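Local coordinates for protein aminoglycoside N(3)-acetyltransferase, AAC(3)-IVa (Escherichia coli, PDB 6MN3) that transfers an acetyl group from acetyl-CoA to the 3-amino group of 2-deoxystreptamine antibiotics, probably including gentamicin and apramycin, and so confers resistance, at residues Phe73-Ser78 and Arg99-Phe104. Sequence-based numbering, arbitrary orientation.
Sequences FDPATS and RSAHPF
F73 lies beside P103 and P75 beside A101, with CA atoms 5.0 and 5.8 Å apart, so the two irregular segments run antiparallel without pairing their backbones as strands do. Residues 73-78 curl into a compact turn: S78 N bonds back to D74 O, D74 N bonds to S78 OG, and S78 O is turned toward R99. The long, extended side chain of R99 reaches that carbonyl end-on with both terminal nitrogens, NH1 at 2.6 Å and NH2 at 2.7 Å from S78 O. Both bonds lie close to the guanidinium plane, yet they are clearly bent, because two donors converge on one oxygen. R99 NH1 adds a weak but straighter bond to P75 O (3.2 Å). Arginine suits this place because its flat, multiply donating head can serve two turn carbonyls at once.

The broad ring of F73 fills the space between the R99 head and the 100-103 backbone. With CG anti to the backbone N (chi1 -176°), it projects between the segments, and F73 CZ sits over the centre of one face of the R99 guanidinium, 3.5 Å from R99 CZ; the planes are steeply inclined, 71° apart, so this is no flat stack. H102 O lies over one ring face, offset toward the rim, whereas the weakly positive C-H edge suits S100 O, 3.3 Å from F73 CE1. F73 CB makes an apolar contact with P103. P75, whose phi of -63° fits the turn, lays CG on the backbone of A101 and near S100 O, with the A101 methyl at its side. Beyond the two segments, S64 bonds to R99 NE and W92 makes a cation-pi contact with the guanidinium. Away from the zinc site, this contact joins the loop between strand 59-63 and helix 86-91 to the end of strand 98-99 and the connection that follows it to strand 106-109, at one margin of the central mixed sheet of this Antibiotic_NAT-family enzyme.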
# COMPACT_ATOMS: atom_id res chain seq x y z
N PHE A 73 -10.34 -16.02 -4.75
CA PHE A 73 -10.67 -14.62 -4.58
C PHE A 73 -11.77 -14.20 -5.55
O PHE A 73 -11.73 -14.57 -6.73
CB PHE A 73 -9.43 -13.74 -4.78
CG PHE A 73 -9.68 -12.28 -4.54
CD1 PHE A 73 -10.00 -11.43 -5.59
CD2 PHE A 73 -9.60 -11.76 -3.26
CE1 PHE A 73 -10.22 -10.09 -5.36
CE2 PHE A 73 -9.82 -10.41 -3.03
CZ PHE A 73 -10.14 -9.58 -4.08
N ASP A 74 -12.73 -13.43 -5.05
CA ASP A 74 -13.80 -12.89 -5.88
C ASP A 74 -13.88 -11.39 -5.62
O ASP A 74 -14.08 -10.97 -4.46
CB ASP A 74 -15.15 -13.55 -5.57
CG ASP A 74 -16.32 -12.83 -6.23
OD1 ASP A 74 -16.24 -12.56 -7.44
OD2 ASP A 74 -17.31 -12.54 -5.53
N PRO A 75 -13.73 -10.55 -6.65
CA PRO A 75 -13.74 -9.09 -6.42
C PRO A 75 -15.05 -8.56 -5.87
O PRO A 75 -15.09 -7.41 -5.42
CB PRO A 75 -13.44 -8.51 -7.81
CG PRO A 75 -12.85 -9.64 -8.59
CD PRO A 75 -13.50 -10.88 -8.06
N ALA A 76 -16.12 -9.35 -5.89
CA ALA A 76 -17.44 -8.88 -5.48
C ALA A 76 -17.80 -9.23 -4.05
O ALA A 76 -18.66 -8.56 -3.47
CB ALA A 76 -18.52 -9.43 -6.42
N THR A 77 -17.18 -10.26 -3.47
CA THR A 77 -17.58 -10.70 -2.13
C THR A 77 -16.38 -10.86 -1.20
O THR A 77 -16.50 -10.64 0.01
CB THR A 77 -18.35 -12.03 -2.20
OG1 THR A 77 -17.50 -13.06 -2.71
CG2 THR A 77 -19.58 -11.90 -3.08
N SER A 78 -15.23 -11.24 -1.74
CA SER A 78 -14.06 -11.55 -0.93
C SER A 78 -13.65 -10.33 -0.11
O SER A 78 -13.29 -9.29 -0.69
CB SER A 78 -12.89 -12.01 -1.80
OG SER A 78 -13.12 -13.31 -2.31
N ARG A 99 -11.80 -3.37 -8.87
CA ARG A 99 -11.04 -4.26 -8.00
C ARG A 99 -10.38 -5.33 -8.86
O ARG A 99 -10.98 -5.82 -9.81
CB ARG A 99 -11.95 -4.89 -6.94
CG ARG A 99 -11.23 -5.33 -5.69
CD ARG A 99 -12.20 -5.98 -4.72
NE ARG A 99 -11.56 -6.34 -3.46
CZ ARG A 99 -12.11 -7.14 -2.55
NH1 ARG A 99 -13.31 -7.66 -2.75
NH2 ARG A 99 -11.45 -7.41 -1.43
N SER A 100 -9.15 -5.67 -8.51
CA SER A 100 -8.42 -6.67 -9.27
C SER A 100 -9.05 -8.05 -9.09
O SER A 100 -9.70 -8.33 -8.07
CB SER A 100 -6.95 -6.71 -8.85
OG SER A 100 -6.35 -5.43 -8.97
N ALA A 101 -8.86 -8.91 -10.08
CA ALA A 101 -9.46 -10.24 -10.09
C ALA A 101 -8.44 -11.32 -9.73
O ALA A 101 -8.34 -12.35 -10.39
CB ALA A 101 -10.09 -10.52 -11.45
N HIS A 102 -7.67 -11.09 -8.67
CA HIS A 102 -6.71 -12.06 -8.18
C HIS A 102 -6.53 -11.84 -6.69
O HIS A 102 -6.83 -10.76 -6.18
CB HIS A 102 -5.36 -11.94 -8.92
CG HIS A 102 -4.86 -10.54 -9.05
ND1 HIS A 102 -4.20 -9.89 -8.03
CD2 HIS A 102 -4.89 -9.68 -10.10
CE1 HIS A 102 -3.86 -8.67 -8.44
NE2 HIS A 102 -4.27 -8.52 -9.69
N PRO A 103 -6.06 -12.86 -5.95
CA PRO A 103 -6.01 -12.75 -4.48
C PRO A 103 -5.11 -11.64 -3.96
O PRO A 103 -5.17 -11.35 -2.76
CB PRO A 103 -5.50 -14.13 -4.04
CG PRO A 103 -4.87 -14.72 -5.25
CD PRO A 103 -5.67 -14.20 -6.41
N PHE A 104 -4.29 -11.02 -4.80
CA PHE A 104 -3.47 -9.90 -4.36
C PHE A 104 -4.03 -8.60 -4.94
O PHE A 104 -3.31 -7.84 -5.59
CB PHE A 104 -2.02 -10.11 -4.78
CG PHE A 104 -1.55 -11.53 -4.63
CD1 PHE A 104 -1.40 -12.09 -3.38
CD2 PHE A 104 -1.28 -12.30 -5.75
CE1 PHE A 104 -0.97 -13.40 -3.23
CE2 PHE A 104 -0.85 -13.61 -5.61
CZ PHE A 104 -0.70 -14.16 -4.35